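Local atomic coordinates of protein yxeP (Bacillus subtilis, PDB entry 1YSJ), a protein that probably catalyses the deacetylation of N-acetylcysteine to cysteine and acetate, using two divalent metal ions, in a pathway that degrades S-(2-succino)cysteine. Residues G190-K195 against V363-N368; V318-T323 against P359-W364; V203-I208 against K310-L315; Q232-L237 against V253-V258. The protein carries 1 engineered substitution. All coordinates share one frame; numbering follows the deposited sequence.

Contact 1 of 4, residues G190-K195 against V363-N368; sequences GTIGVK and VWMGTN
Thr191 to Val194 run antiparallel to Val363 to Gly366, their short axes 159° apart, as neighbouring strands of the mixed sheet in the metal-binding domain of this M20 peptidase. At the start of the first segment, Gly190 N donates to a water that in turn donates to Thr191 O and Gly366 O, closing the end of the pair. Thr191 O also receives Gly366 N at 2.8 Å, almost head-on with a C=O...N angle of 173°. Ile192 then forms a non-hydrogen-bonded pair with Met365, present as selenomethionine. Bends at the second and third torsions of Met365 fold its methyl back, so that CE lies 3.8 Å from Ile192 CG1. The other branch, Ile192 CG2, approaches Val363 CB at 3.7 Å. Helix 384-402 covers this face through Tyr391, Val387 and Ala388. Gly193 pairs with Trp364 through two backbone bonds, Gly193 N to Trp364 O at 2.7 Å and Trp364 N to Gly193 O at 3.1 Å. With no side chain on Gly193, the CA atoms of this pair come to 4.3 Å and Trp364 CB rests against Gly193 CA. The indole itself leads off towards the nickel ligand His182, and its NE1 binds Glu343 O. Beyond the glycine the contact thins to two valines lying side by side, Val194 CG2 meeting Val363 CG1 at 4.1 Å.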
loop_
_atom_site.group_PDB
_atom_site.type_symbol
_atom_site.label_atom_id
_atom_site.label_comp_id
_atom_site.label_asym_id
_atom_site.label_seq_id
_atom_site.Cartn_x
_atom_site.Cartn_y
_atom_site.Cartn_z
ATOM N N GLY A 190 -11.257 28.549 35.389
ATOM C CA GLY A 190 -11.975 29.814 35.509
ATOM C C GLY A 190 -12.068 30.561 34.190
ATOM O O GLY A 190 -12.677 31.630 34.118
ATOM N N THR A 191 -11.462 29.992 33.150
ATOM C CA THR A 191 -11.433 30.600 31.825
ATOM C C THR A 191 -12.261 29.805 30.809
ATOM O O THR A 191 -12.129 28.586 30.699
ATOM C CB THR A 191 -9.983 30.783 31.325
ATOM O OG1 THR A 191 -9.261 31.602 32.254
ATOM C CG2 THR A 191 -9.953 31.450 29.955
ATOM N N ILE A 192 -13.112 30.524 30.079
ATOM C CA ILE A 192 -13.977 29.966 29.041
ATOM C C ILE A 192 -13.555 30.543 27.679
ATOM O O ILE A 192 -13.427 31.761 27.525
ATOM C CB ILE A 192 -15.484 30.265 29.344
ATOM C CG1 ILE A 192 -15.949 29.536 30.615
ATOM C CG2 ILE A 192 -16.389 29.850 28.188
ATOM C CD1 ILE A 192 -15.890 30.356 31.890
ATOM N N GLY A 193 -13.316 29.664 26.707
ATOM C CA GLY A 193 -12.891 30.070 25.363
ATOM C C GLY A 193 -14.074 30.370 24.462
ATOM O O GLY A 193 -14.925 29.509 24.243
ATOM N N VAL A 194 -14.114 31.588 23.926
ATOM C CA VAL A 194 -15.295 32.102 23.235
ATOM C C VAL A 194 -14.972 32.742 21.875
ATOM O O VAL A 194 -14.164 33.671 21.797
ATOM C CB VAL A 194 -16.053 33.130 24.144
ATOM C CG1 VAL A 194 -17.144 33.853 23.378
ATOM C CG2 VAL A 194 -16.648 32.442 25.373
ATOM N N LYS A 195 -15.606 32.237 20.814
ATOM C CA LYS A 195 -15.581 32.895 19.496
ATOM C C LYS A 195 -16.844 32.603 18.676
ATOM O O LYS A 195 -17.451 31.539 18.822
ATOM C CB LYS A 195 -14.320 32.518 18.698
ATOM C CG LYS A 195 -14.375 31.157 17.998
ATOM C CD LYS A 195 -13.090 30.841 17.218
ATOM C CE LYS A 195 -12.849 31.795 16.045
ATOM N NZ LYS A 195 -13.916 31.733 15.007
ATOM N N VAL A 363 -18.160 26.086 23.532
ATOM C CA VAL A 363 -17.056 26.801 24.185
ATOM C C VAL A 363 -15.928 25.890 24.681
ATOM O O VAL A 363 -16.143 24.700 24.938
ATOM C CB VAL A 363 -17.549 27.685 25.364
ATOM C CG1 VAL A 363 -18.481 28.774 24.867
ATOM C CG2 VAL A 363 -18.221 26.842 26.453
ATOM N N TRP A 364 -14.729 26.463 24.810
ATOM C CA TRP A 364 -13.628 25.797 25.499
ATOM C C TRP A 364 -13.779 25.997 27.002
ATOM O O TRP A 364 -14.001 27.117 27.462
ATOM C CB TRP A 364 -12.262 26.349 25.072
ATOM C CG TRP A 364 -11.862 26.189 23.617
ATOM C CD1 TRP A 364 -11.172 27.100 22.862
ATOM C CD2 TRP A 364 -12.090 25.055 22.757
ATOM N NE1 TRP A 364 -10.966 26.614 21.593
ATOM C CE2 TRP A 364 -11.520 25.365 21.498
ATOM C CE3 TRP A 364 -12.721 23.816 22.924
ATOM C CZ2 TRP A 364 -11.559 24.478 20.415
ATOM C CZ3 TRP A 364 -12.766 22.937 21.844
ATOM C CH2 TRP A 364 -12.187 23.275 20.606
HETATM N N MSE A 365 -13.654 24.914 27.763
HETATM C CA MSE A 365 -13.617 25.001 29.216
HETATM C C MSE A 365 -12.182 24.781 29.697
HETATM O O MSE A 365 -11.644 23.678 29.576
HETATM C CB MSE A 365 -14.566 23.969 29.834
HETATM C CG MSE A 365 -14.782 24.098 31.351
HETATM SE SE MSE A 365 -15.481 25.837 31.948
HETATM C CE MSE A 365 -17.122 25.961 30.826
ATOM N N GLY A 366 -11.562 25.833 30.228
ATOM C CA GLY A 366 -10.210 25.734 30.777
ATOM C C GLY A 366 -10.141 24.702 31.887
ATOM O O GLY A 366 -10.972 24.710 32.796
ATOM N N THR A 367 -9.168 23.799 31.806
ATOM C CA THR A 367 -9.031 22.737 32.810
ATOM C C THR A 367 -7.610 22.556 33.334
ATOM O O THR A 367 -7.355 21.639 34.108
ATOM C CB THR A 367 -9.555 21.365 32.305
ATOM O OG1 THR A 367 -8.974 21.065 31.030
ATOM C CG2 THR A 367 -11.082 21.363 32.195
ATOM N N ASN A 368 -6.692 23.426 32.913
ATOM C CA ASN A 368 -5.309 23.393 33.387
ATOM C C ASN A 368 -4.738 21.967 33.392
ATOM O O ASN A 368 -4.364 21.433 34.440
ATOM C CB ASN A 368 -5.213 24.058 34.774
ATOM C CG ASN A 368 -3.801 24.038 35.354
ATOM O OD1 ASN A 368 -3.614 23.702 36.526
ATOM N ND2 ASN A 368 -2.808 24.398 34.541
HETATM O O HOH W 1 -12.612 26.866 33.217
#

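Contact 2 of 4, residues V318-T323 against P359-W364; sequences VQNDGT and PGFFVW
Asn320 grips the backbone of Phe362 with both ends of its carboxamide where two domains join: the end of strand 306-320, from the antiparallel sheet of the dimerisation domain, crosses strand 360-366 of the metal-binding domain's mixed sheet at 107°, too steeply for regular sheet pairing. Phe362 N reaches Asn320 OD1 at 2.8 Å from well above the carbonyl plane, whereas Asn320 ND2 donates to Phe362 O at 2.9 Å on an in-plane lone pair. One residue on, the main chains join directly: Asp321 N points at Gly360 O over 2.9 Å, with an N-H...O angle of 178°. Beside these bonds, the Phe361 ring takes Asn320 CB over one face in a CH-pi contact, 4.0 Å from the centroid, and Asp321 O at its edge. Val318 CG1 packs on Phe362 CB at 3.8 Å.

Asn320 CG lies anti to the carbonyl carbon (chi1 -72°), which carries the amide across to strand 360-366; ND2 has a second acceptor in Lys195 O, fixing its rotation. A water bridges Gln319 O and Gly360 N. Further out, Phe362 touches His182, a nickel ligand, and Phe351. The turn after the crossing is an Asx turn: Asp321 OD1 accepts from Thr323 OG1 and, through its anti lone pair, from Thr323 N at 3.1 Å.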
loop_
_atom_site.group_PDB
_atom_site.type_symbol
_atom_site.label_atom_id
_atom_site.label_comp_id
_atom_site.label_asym_id
_atom_site.label_seq_id
_atom_site.Cartn_x
_atom_site.Cartn_y
_atom_site.Cartn_z
ATOM N N VAL A 318 -17.628 22.862 13.329
ATOM C CA VAL A 318 -18.304 23.468 14.482
ATOM C C VAL A 318 -18.376 24.979 14.252
ATOM O O VAL A 318 -17.354 25.675 14.292
ATOM C CB VAL A 318 -17.619 23.127 15.840
ATOM C CG1 VAL A 318 -18.244 23.931 16.990
ATOM C CG2 VAL A 318 -17.708 21.636 16.135
ATOM N N GLN A 319 -19.590 25.467 14.006
ATOM C CA GLN A 319 -19.839 26.870 13.681
ATOM C C GLN A 319 -20.676 27.523 14.781
ATOM O O GLN A 319 -21.823 27.135 15.005
ATOM C CB GLN A 319 -20.568 26.966 12.334
ATOM C CG GLN A 319 -20.734 28.379 11.784
ATOM C CD GLN A 319 -19.591 28.809 10.888
ATOM O OE1 GLN A 319 -18.789 27.987 10.444
ATOM N NE2 GLN A 319 -19.517 30.104 10.606
ATOM N N ASN A 320 -20.100 28.514 15.459
ATOM C CA ASN A 320 -20.786 29.207 16.557
ATOM C C ASN A 320 -21.621 30.408 16.103
ATOM O O ASN A 320 -21.135 31.282 15.380
ATOM C CB ASN A 320 -19.796 29.604 17.659
ATOM C CG ASN A 320 -19.298 28.409 18.464
ATOM O OD1 ASN A 320 -19.966 27.383 18.553
ATOM N ND2 ASN A 320 -18.119 28.543 19.056
ATOM N N ASP A 321 -22.884 30.428 16.535
ATOM C CA ASP A 321 -23.828 31.497 16.200
ATOM C C ASP A 321 -23.518 32.747 17.018
ATOM O O ASP A 321 -23.461 32.692 18.248
ATOM C CB ASP A 321 -25.268 31.038 16.462
ATOM C CG ASP A 321 -26.300 31.837 15.675
ATOM O OD1 ASP A 321 -26.350 33.082 15.809
ATOM O OD2 ASP A 321 -27.080 31.210 14.925
ATOM N N GLY A 322 -23.332 33.868 16.324
ATOM C CA GLY A 322 -23.012 35.147 16.956
ATOM C C GLY A 322 -24.105 35.791 17.798
ATOM O O GLY A 322 -23.839 36.757 18.513
ATOM N N THR A 323 -25.331 35.275 17.725
ATOM C CA THR A 323 -26.424 35.808 18.549
ATOM C C THR A 323 -26.263 35.434 20.027
ATOM O O THR A 323 -26.874 36.058 20.897
ATOM C CB THR A 323 -27.831 35.353 18.071
ATOM O OG1 THR A 323 -27.962 33.935 18.228
ATOM C CG2 THR A 323 -28.081 35.744 16.616
ATOM N N PRO A 359 -29.450 26.903 15.670
ATOM C CA PRO A 359 -28.398 27.778 16.192
ATOM C C PRO A 359 -27.727 27.177 17.418
ATOM O O PRO A 359 -28.399 26.578 18.262
ATOM C CB PRO A 359 -29.166 29.047 16.589
ATOM C CG PRO A 359 -30.371 29.039 15.754
ATOM C CD PRO A 359 -30.750 27.598 15.633
ATOM N N GLY A 360 -26.410 27.330 17.515
ATOM C CA GLY A 360 -25.663 26.741 18.623
ATOM C C GLY A 360 -24.399 27.477 19.011
ATOM O O GLY A 360 -23.870 28.278 18.236
ATOM N N PHE A 361 -23.917 27.197 20.219
ATOM C CA PHE A 361 -22.657 27.747 20.700
ATOM C C PHE A 361 -21.846 26.714 21.488
ATOM O O PHE A 361 -22.347 26.090 22.424
ATOM C CB PHE A 361 -22.901 28.999 21.546
ATOM C CG PHE A 361 -21.815 30.025 21.434
ATOM C CD1 PHE A 361 -21.862 31.001 20.438
ATOM C CD2 PHE A 361 -20.739 30.020 22.316
ATOM C CE1 PHE A 361 -20.858 31.956 20.324
ATOM C CE2 PHE A 361 -19.723 30.976 22.207
ATOM C CZ PHE A 361 -19.784 31.942 21.210
ATOM N N PHE A 362 -20.584 26.557 21.104
ATOM C CA PHE A 362 -19.687 25.584 21.704
ATOM C C PHE A 362 -18.467 26.312 22.259
ATOM O O PHE A 362 -17.811 27.069 21.542
ATOM C CB PHE A 362 -19.268 24.573 20.634
ATOM C CG PHE A 362 -18.630 23.320 21.174
ATOM C CD1 PHE A 362 -19.412 22.300 21.711
ATOM C CD2 PHE A 362 -17.252 23.143 21.104
ATOM C CE1 PHE A 362 -18.825 21.127 22.192
ATOM C CE2 PHE A 362 -16.651 21.976 21.580
ATOM C CZ PHE A 362 -17.438 20.967 22.122
ATOM N N VAL A 363 -18.160 26.086 23.532
ATOM C CA VAL A 363 -17.056 26.801 24.185
ATOM C C VAL A 363 -15.928 25.890 24.681
ATOM O O VAL A 363 -16.143 24.700 24.938
ATOM C CB VAL A 363 -17.549 27.685 25.364
ATOM C CG1 VAL A 363 -18.481 28.774 24.867
ATOM C CG2 VAL A 363 -18.221 26.842 26.453
ATOM N N TRP A 364 -14.729 26.463 24.810
ATOM C CA TRP A 364 -13.628 25.797 25.499
ATOM C C TRP A 364 -13.779 25.997 27.002
ATOM O O TRP A 364 -14.001 27.117 27.462
ATOM C CB TRP A 364 -12.262 26.349 25.072
ATOM C CG TRP A 364 -11.862 26.189 23.617
ATOM C CD1 TRP A 364 -11.172 27.100 22.862
ATOM C CD2 TRP A 364 -12.090 25.055 22.757
ATOM N NE1 TRP A 364 -10.966 26.614 21.593
ATOM C CE2 TRP A 364 -11.520 25.365 21.498
ATOM C CE3 TRP A 364 -12.721 23.816 22.924
ATOM C CZ2 TRP A 364 -11.559 24.478 20.415
ATOM C CZ3 TRP A 364 -12.766 22.937 21.844
ATOM C CH2 TRP A 364 -12.187 23.275 20.606
HETATM O O HOH W 2 -24.853 27.564 14.918
#

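Contact 3 of 4, residues V203-I208 against K310-L315; sequences VDRFEI and KWFPYL
Val203 to Glu207 and Lys310 to Leu315 are joined first by backbone hydrogen bonds. Arg205 pairs with Phe312 and Glu207 with Lys310 through reciprocal N-H...O bonds, all with angles of at least 160° at hydrogen. The regular register breaks where Tyr314 and Leu315 both face Val203, a classic beta bulge: Leu315 N reaches Val203 O at 2.7 Å, while the bond of Tyr314 N to the same oxygen is weak.

Among polar side chains, Asp204 OD2 completes the bulge by taking Tyr314 N at 3.2 Å on its anti lone pair. The same oxygen forms a salt bridge with Arg285 of helix 282-302, so the carboxylate ties bulge to helix and is probably stabilised in its charged form. Asp204 also packs on the indole by van der Waals contact, CB and OD1 each 3.4 Å from Trp311 CZ2, carboxylate and ring planes 50° apart.

On the face of the sheet that bears Arg205 and Phe312, a cation-pi contact forms. Bent at its third torsion (chi3 78°), Arg205 brings NH2 over the centre of the Phe312 ring, with CZ 4.1 Å from the centroid; the planes stand 70° apart, so the guanidinium turns its own edge to the ring face instead of lying flat on it. Arg205 makes a second cation-pi contact with Trp264 of the second subunit.

Apolar contacts fill in the rest. Phe206 CB touches Trp311 CE3 at 4.0 Å, and Val203 CG1 meets Tyr314 CD2 at 3.7 Å. The Tyr314 ring also packs edge-to-face with Trp264 of the second subunit. The arrangement is that of the first and last strands of a ferredoxin-like beta-alpha-beta-beta-alpha-beta domain, the dimerisation domain of M20 peptidases.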
loop_
_atom_site.group_PDB
_atom_site.type_symbol
_atom_site.label_atom_id
_atom_site.label_comp_id
_atom_site.label_asym_id
_atom_site.label_seq_id
_atom_site.Cartn_x
_atom_site.Cartn_y
_atom_site.Cartn_z
ATOM N N VAL A 203 -14.463 17.439 8.868
ATOM C CA VAL A 203 -13.662 16.265 8.548
ATOM C C VAL A 203 -14.380 15.483 7.467
ATOM O O VAL A 203 -15.577 15.209 7.580
ATOM C CB VAL A 203 -13.377 15.355 9.783
ATOM C CG1 VAL A 203 -12.433 14.222 9.400
ATOM C CG2 VAL A 203 -12.779 16.161 10.942
ATOM N N ASP A 204 -13.647 15.150 6.411
ATOM C CA ASP A 204 -14.195 14.406 5.288
ATOM C C ASP A 204 -13.183 13.406 4.784
ATOM O O ASP A 204 -11.982 13.675 4.777
ATOM C CB ASP A 204 -14.611 15.353 4.164
ATOM C CG ASP A 204 -15.766 16.257 4.563
ATOM O OD1 ASP A 204 -15.673 17.476 4.333
ATOM O OD2 ASP A 204 -16.766 15.754 5.116
ATOM N N ARG A 205 -13.684 12.249 4.369
ATOM C CA ARG A 205 -12.853 11.165 3.869
ATOM C C ARG A 205 -12.849 11.198 2.344
ATOM O O ARG A 205 -13.869 11.495 1.723
ATOM C CB ARG A 205 -13.403 9.826 4.372
ATOM C CG ARG A 205 -12.462 8.641 4.223
ATOM C CD ARG A 205 -13.113 7.348 4.697
ATOM N NE ARG A 205 -14.054 6.808 3.717
ATOM C CZ ARG A 205 -14.872 5.783 3.940
ATOM N NH1 ARG A 205 -14.879 5.167 5.116
ATOM N NH2 ARG A 205 -15.691 5.374 2.981
ATOM N N PHE A 206 -11.697 10.906 1.748
ATOM C CA PHE A 206 -11.610 10.740 0.295
ATOM C C PHE A 206 -10.824 9.487 -0.075
ATOM O O PHE A 206 -9.978 9.038 0.691
ATOM C CB PHE A 206 -11.008 11.980 -0.382
ATOM C CG PHE A 206 -9.527 12.145 -0.158
ATOM C CD1 PHE A 206 -9.053 12.919 0.894
ATOM C CD2 PHE A 206 -8.605 11.540 -1.014
ATOM C CE1 PHE A 206 -7.686 13.079 1.100
ATOM C CE2 PHE A 206 -7.240 11.689 -0.810
ATOM C CZ PHE A 206 -6.780 12.463 0.251
ATOM N N GLU A 207 -11.116 8.939 -1.252
ATOM C CA GLU A 207 -10.407 7.790 -1.797
ATOM C C GLU A 207 -10.153 8.004 -3.290
ATOM O O GLU A 207 -11.064 8.367 -4.036
ATOM C CB GLU A 207 -11.219 6.509 -1.575
ATOM C CG GLU A 207 -10.580 5.236 -2.150
ATOM C CD GLU A 207 -11.502 4.021 -2.098
ATOM O OE1 GLU A 207 -11.266 3.068 -2.877
ATOM O OE2 GLU A 207 -12.456 4.017 -1.283
ATOM N N ILE A 208 -8.913 7.790 -3.717
ATOM C CA ILE A 208 -8.567 7.861 -5.138
ATOM C C ILE A 208 -7.957 6.554 -5.627
ATOM O O ILE A 208 -6.977 6.071 -5.059
ATOM C CB ILE A 208 -7.609 9.034 -5.469
ATOM C CG1 ILE A 208 -8.123 10.340 -4.864
ATOM C CG2 ILE A 208 -7.452 9.177 -6.981
ATOM C CD1 ILE A 208 -7.189 11.511 -5.027
ATOM N N LYS A 310 -13.483 9.358 -4.949
ATOM C CA LYS A 310 -14.638 9.127 -4.086
ATOM C C LYS A 310 -14.586 10.030 -2.860
ATOM O O LYS A 310 -13.527 10.224 -2.267
ATOM C CB LYS A 310 -14.722 7.659 -3.668
ATOM C CG LYS A 310 -15.160 6.717 -4.775
ATOM C CD LYS A 310 -15.579 5.368 -4.211
ATOM C CE LYS A 310 -15.918 4.388 -5.322
ATOM N NZ LYS A 310 -16.491 3.118 -4.789
ATOM N N TRP A 311 -15.741 10.576 -2.491
ATOM C CA TRP A 311 -15.847 11.545 -1.403
ATOM C C TRP A 311 -16.857 11.060 -0.368
ATOM O O TRP A 311 -17.998 10.737 -0.711
ATOM C CB TRP A 311 -16.267 12.896 -1.981
ATOM C CG TRP A 311 -16.352 14.034 -1.004
ATOM C CD1 TRP A 311 -17.489 14.548 -0.438
ATOM C CD2 TRP A 311 -15.266 14.821 -0.505
ATOM N NE1 TRP A 311 -17.174 15.600 0.391
ATOM C CE2 TRP A 311 -15.818 15.791 0.368
ATOM C CE3 TRP A 311 -13.878 14.800 -0.704
ATOM C CZ2 TRP A 311 -15.029 16.735 1.040
ATOM C CZ3 TRP A 311 -13.093 15.738 -0.034
ATOM C CH2 TRP A 311 -13.674 16.692 0.830
ATOM N N PHE A 312 -16.434 11.002 0.892
ATOM C CA PHE A 312 -17.295 10.512 1.976
ATOM C C PHE A 312 -17.363 11.498 3.141
ATOM O O PHE A 312 -16.463 11.522 3.985
ATOM C CB PHE A 312 -16.829 9.138 2.479
ATOM C CG PHE A 312 -16.592 8.136 1.386
ATOM C CD1 PHE A 312 -15.312 7.942 0.871
ATOM C CD2 PHE A 312 -17.643 7.381 0.877
ATOM C CE1 PHE A 312 -15.084 7.013 -0.133
ATOM C CE2 PHE A 312 -17.425 6.449 -0.133
ATOM C CZ PHE A 312 -16.141 6.266 -0.639
ATOM N N PRO A 313 -18.429 12.319 3.185
ATOM C CA PRO A 313 -18.613 13.289 4.264
ATOM C C PRO A 313 -18.696 12.630 5.642
ATOM O O PRO A 313 -19.382 11.616 5.816
ATOM C CB PRO A 313 -19.939 13.971 3.908
ATOM C CG PRO A 313 -20.091 13.758 2.440
ATOM C CD PRO A 313 -19.522 12.394 2.200
ATOM N N TYR A 314 -17.979 13.214 6.598
ATOM C CA TYR A 314 -17.885 12.687 7.950
ATOM C C TYR A 314 -18.456 13.714 8.933
ATOM O O TYR A 314 -19.457 13.444 9.603
ATOM C CB TYR A 314 -16.419 12.337 8.252
ATOM C CG TYR A 314 -16.135 11.653 9.575
ATOM C CD1 TYR A 314 -16.517 10.332 9.804
ATOM C CD2 TYR A 314 -15.439 12.320 10.585
ATOM C CE1 TYR A 314 -16.236 9.701 11.019
ATOM C CE2 TYR A 314 -15.154 11.705 11.800
ATOM C CZ TYR A 314 -15.548 10.397 12.007
ATOM O OH TYR A 314 -15.261 9.794 13.210
ATOM N N LEU A 315 -17.842 14.897 8.991
ATOM C CA LEU A 315 -18.293 15.967 9.886
ATOM C C LEU A 315 -18.228 17.365 9.263
ATOM O O LEU A 315 -17.211 17.731 8.669
ATOM C CB LEU A 315 -17.482 15.965 11.185
ATOM C CG LEU A 315 -17.692 14.856 12.220
ATOM C CD1 LEU A 315 -16.723 15.040 13.376
ATOM C CD2 LEU A 315 -19.130 14.811 12.729
#

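Contact 4 of 4, residues Q232-L237 against V253-V258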
loop_
_atom_site.group_PDB
_atom_site.type_symbol
_atom_site.label_atom_id
_atom_site.label_comp_id
_atom_site.label_asym_id
_atom_site.label_seq_id
_atom_site.Cartn_x
_atom_site.Cartn_y
_atom_site.Cartn_z
ATOM N N GLN A 232 2.859 11.791 -8.270
ATOM C CA GLN A 232 2.670 13.200 -8.624
ATOM C C GLN A 232 1.407 13.758 -7.975
ATOM O O GLN A 232 1.364 14.931 -7.591
ATOM C CB GLN A 232 2.571 13.366 -10.143
ATOM C CG GLN A 232 3.796 12.933 -10.926
ATOM C CD GLN A 232 4.618 14.100 -11.419
ATOM O OE1 GLN A 232 5.082 14.926 -10.635
ATOM N NE2 GLN A 232 4.807 14.173 -12.728
ATOM N N ILE A 233 0.386 12.911 -7.868
ATOM C CA ILE A 233 -0.888 13.281 -7.254
ATOM C C ILE A 233 -0.724 13.520 -5.753
ATOM O O ILE A 233 -1.346 14.419 -5.197
ATOM C CB ILE A 233 -1.988 12.226 -7.552
ATOM C CG1 ILE A 233 -2.358 12.266 -9.038
ATOM C CG2 ILE A 233 -3.236 12.473 -6.703
ATOM C CD1 ILE A 233 -3.082 11.042 -9.545
ATOM N N ILE A 234 0.128 12.724 -5.110
ATOM C CA ILE A 234 0.499 12.949 -3.711
ATOM C C ILE A 234 1.112 14.343 -3.536
ATOM O O ILE A 234 0.730 15.093 -2.635
ATOM C CB ILE A 234 1.484 11.862 -3.198
ATOM C CG1 ILE A 234 0.775 10.511 -3.062
ATOM C CG2 ILE A 234 2.120 12.277 -1.860
ATOM C CD1 ILE A 234 1.721 9.324 -2.987
ATOM N N SER A 235 2.052 14.686 -4.413
ATOM C CA SER A 235 2.739 15.971 -4.359
ATOM C C SER A 235 1.810 17.111 -4.767
ATOM O O SER A 235 1.962 18.241 -4.299
ATOM C CB SER A 235 3.975 15.950 -5.257
ATOM O OG SER A 235 4.776 14.808 -4.991
ATOM N N GLY A 236 0.851 16.804 -5.639
ATOM C CA GLY A 236 -0.133 17.779 -6.098
ATOM C C GLY A 236 -1.186 18.095 -5.051
ATOM O O GLY A 236 -1.555 19.254 -4.868
ATOM N N LEU A 237 -1.668 17.061 -4.361
ATOM C CA LEU A 237 -2.724 17.219 -3.362
ATOM C C LEU A 237 -2.191 17.646 -1.999
ATOM O O LEU A 237 -2.583 18.694 -1.479
ATOM C CB LEU A 237 -3.530 15.926 -3.203
ATOM C CG LEU A 237 -4.294 15.287 -4.362
ATOM C CD1 LEU A 237 -4.857 13.970 -3.882
ATOM C CD2 LEU A 237 -5.398 16.177 -4.903
ATOM N N VAL A 253 -5.151 18.974 3.233
ATOM C CA VAL A 253 -5.294 17.628 2.696
ATOM C C VAL A 253 -4.244 16.723 3.329
ATOM O O VAL A 253 -3.046 16.986 3.250
ATOM C CB VAL A 253 -5.207 17.599 1.150
ATOM C CG1 VAL A 253 -5.297 16.171 0.631
ATOM C CG2 VAL A 253 -6.316 18.442 0.541
ATOM N N SER A 254 -4.718 15.665 3.975
ATOM C CA SER A 254 -3.850 14.734 4.670
ATOM C C SER A 254 -4.082 13.323 4.140
ATOM O O SER A 254 -5.090 12.692 4.453
ATOM C CB SER A 254 -4.098 14.815 6.179
ATOM O OG SER A 254 -3.274 13.912 6.892
ATOM N N ILE A 255 -3.154 12.854 3.311
ATOM C CA ILE A 255 -3.187 11.493 2.775
ATOM C C ILE A 255 -2.611 10.551 3.828
ATOM O O ILE A 255 -1.477 10.733 4.283
ATOM C CB ILE A 255 -2.394 11.379 1.443
ATOM C CG1 ILE A 255 -3.003 12.304 0.383
ATOM C CG2 ILE A 255 -2.359 9.924 0.938
ATOM C CD1 ILE A 255 -2.057 12.669 -0.737
ATOM N N THR A 256 -3.399 9.547 4.204
ATOM C CA THR A 256 -3.073 8.670 5.330
ATOM C C THR A 256 -2.775 7.227 4.916
ATOM O O THR A 256 -2.148 6.479 5.667
ATOM C CB THR A 256 -4.204 8.680 6.394
ATOM O OG1 THR A 256 -5.456 8.361 5.771
ATOM C CG2 THR A 256 -4.309 10.051 7.057
ATOM N N ARG A 257 -3.238 6.837 3.732
ATOM C CA ARG A 257 -3.006 5.492 3.220
ATOM C C ARG A 257 -2.689 5.491 1.723
ATOM O O ARG A 257 -3.370 6.151 0.936
ATOM C CB ARG A 257 -4.201 4.583 3.526
ATOM C CG ARG A 257 -3.918 3.098 3.310
ATOM C CD ARG A 257 -5.117 2.213 3.641
ATOM N NE ARG A 257 -6.315 2.561 2.875
ATOM C CZ ARG A 257 -6.584 2.144 1.637
ATOM N NH1 ARG A 257 -5.739 1.354 0.982
ATOM N NH2 ARG A 257 -7.709 2.527 1.049
ATOM N N VAL A 258 -1.637 4.762 1.351
ATOM C CA VAL A 258 -1.271 4.546 -0.049
ATOM C C VAL A 258 -0.920 3.072 -0.241
ATOM O O VAL A 258 -0.017 2.547 0.422
ATOM C CB VAL A 258 -0.069 5.422 -0.496
ATOM C CG1 VAL A 258 0.219 5.230 -1.987
ATOM C CG2 VAL A 258 -0.312 6.895 -0.200
#
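No ring takes part where Ile234 and Leu237 meet Val253, Ile255 and Val258; the contact is aliphatic, with no hydrogen bond across it. The flat group bordering it is the Phe206 ring on strand 197-211, whose rim atoms CZ and CE1 touch Ile255 CG1 and Val253 CG1 respectively. This is helix-on-sheet packing in the ferredoxin-like dimerisation domain: helix 226-237 lies over the four-stranded antiparallel sheet, its segment 9.4 Å from that of strand 252-260 at closest approach, the two directions 146° apart.

Ile255 is central, since its CD1 meets both helical residues. Ile255 CG1 stands anti to the carbonyl carbon (chi1 -61°), and the chain beyond reaches the helix to place CD1 3.9 Å from Ile234 CA, close to the helix backbone. On one side Ile234 CD1 meets Val258 CG2 at 4.2 Å; on the other, Leu237 CB meets Val253 CG1, also at 4.2 Å. Val253, Ile255 and Val258 can all point at the helix because a classic beta bulge at Thr256 and Arg257, both facing Glu274, inserts an extra residue between Ile255 and Val258.

Met273 of the adjacent strand and Met292 of helix 282-302 continue the apolar layer. Val258 also pairs antiparallel with a strand of the second subunit, extending the sheet across the dimer. At the end of the modelled helix, Leu237 O rests 3.9 Å from Val253 CB.

How the contacts relate
Contacts 1 and 2 lie in the metal-binding domain, are buried and share strand 360-366; they touch through Lys195 and Asn320. Contacts 3 and 4 belong to the dimerisation domain, with centres about 14 Å apart, and meet through Phe206 and Ile208. Contact 4 is buried between helix and sheet, away from the metal site, while contact 3 is partly open. Strand 306-320 links the two halves, serving contact 3 in its middle and contact 2 at its end. Chemistry follows position: contact 1 relies on main-chain pairing, contact 2 on a side-chain amide at a steep crossing, contact 3 adds charged and aromatic groups reaching the second subunit, and contact 4 has only aliphatic side-chain packing and no hydrogen bond across it.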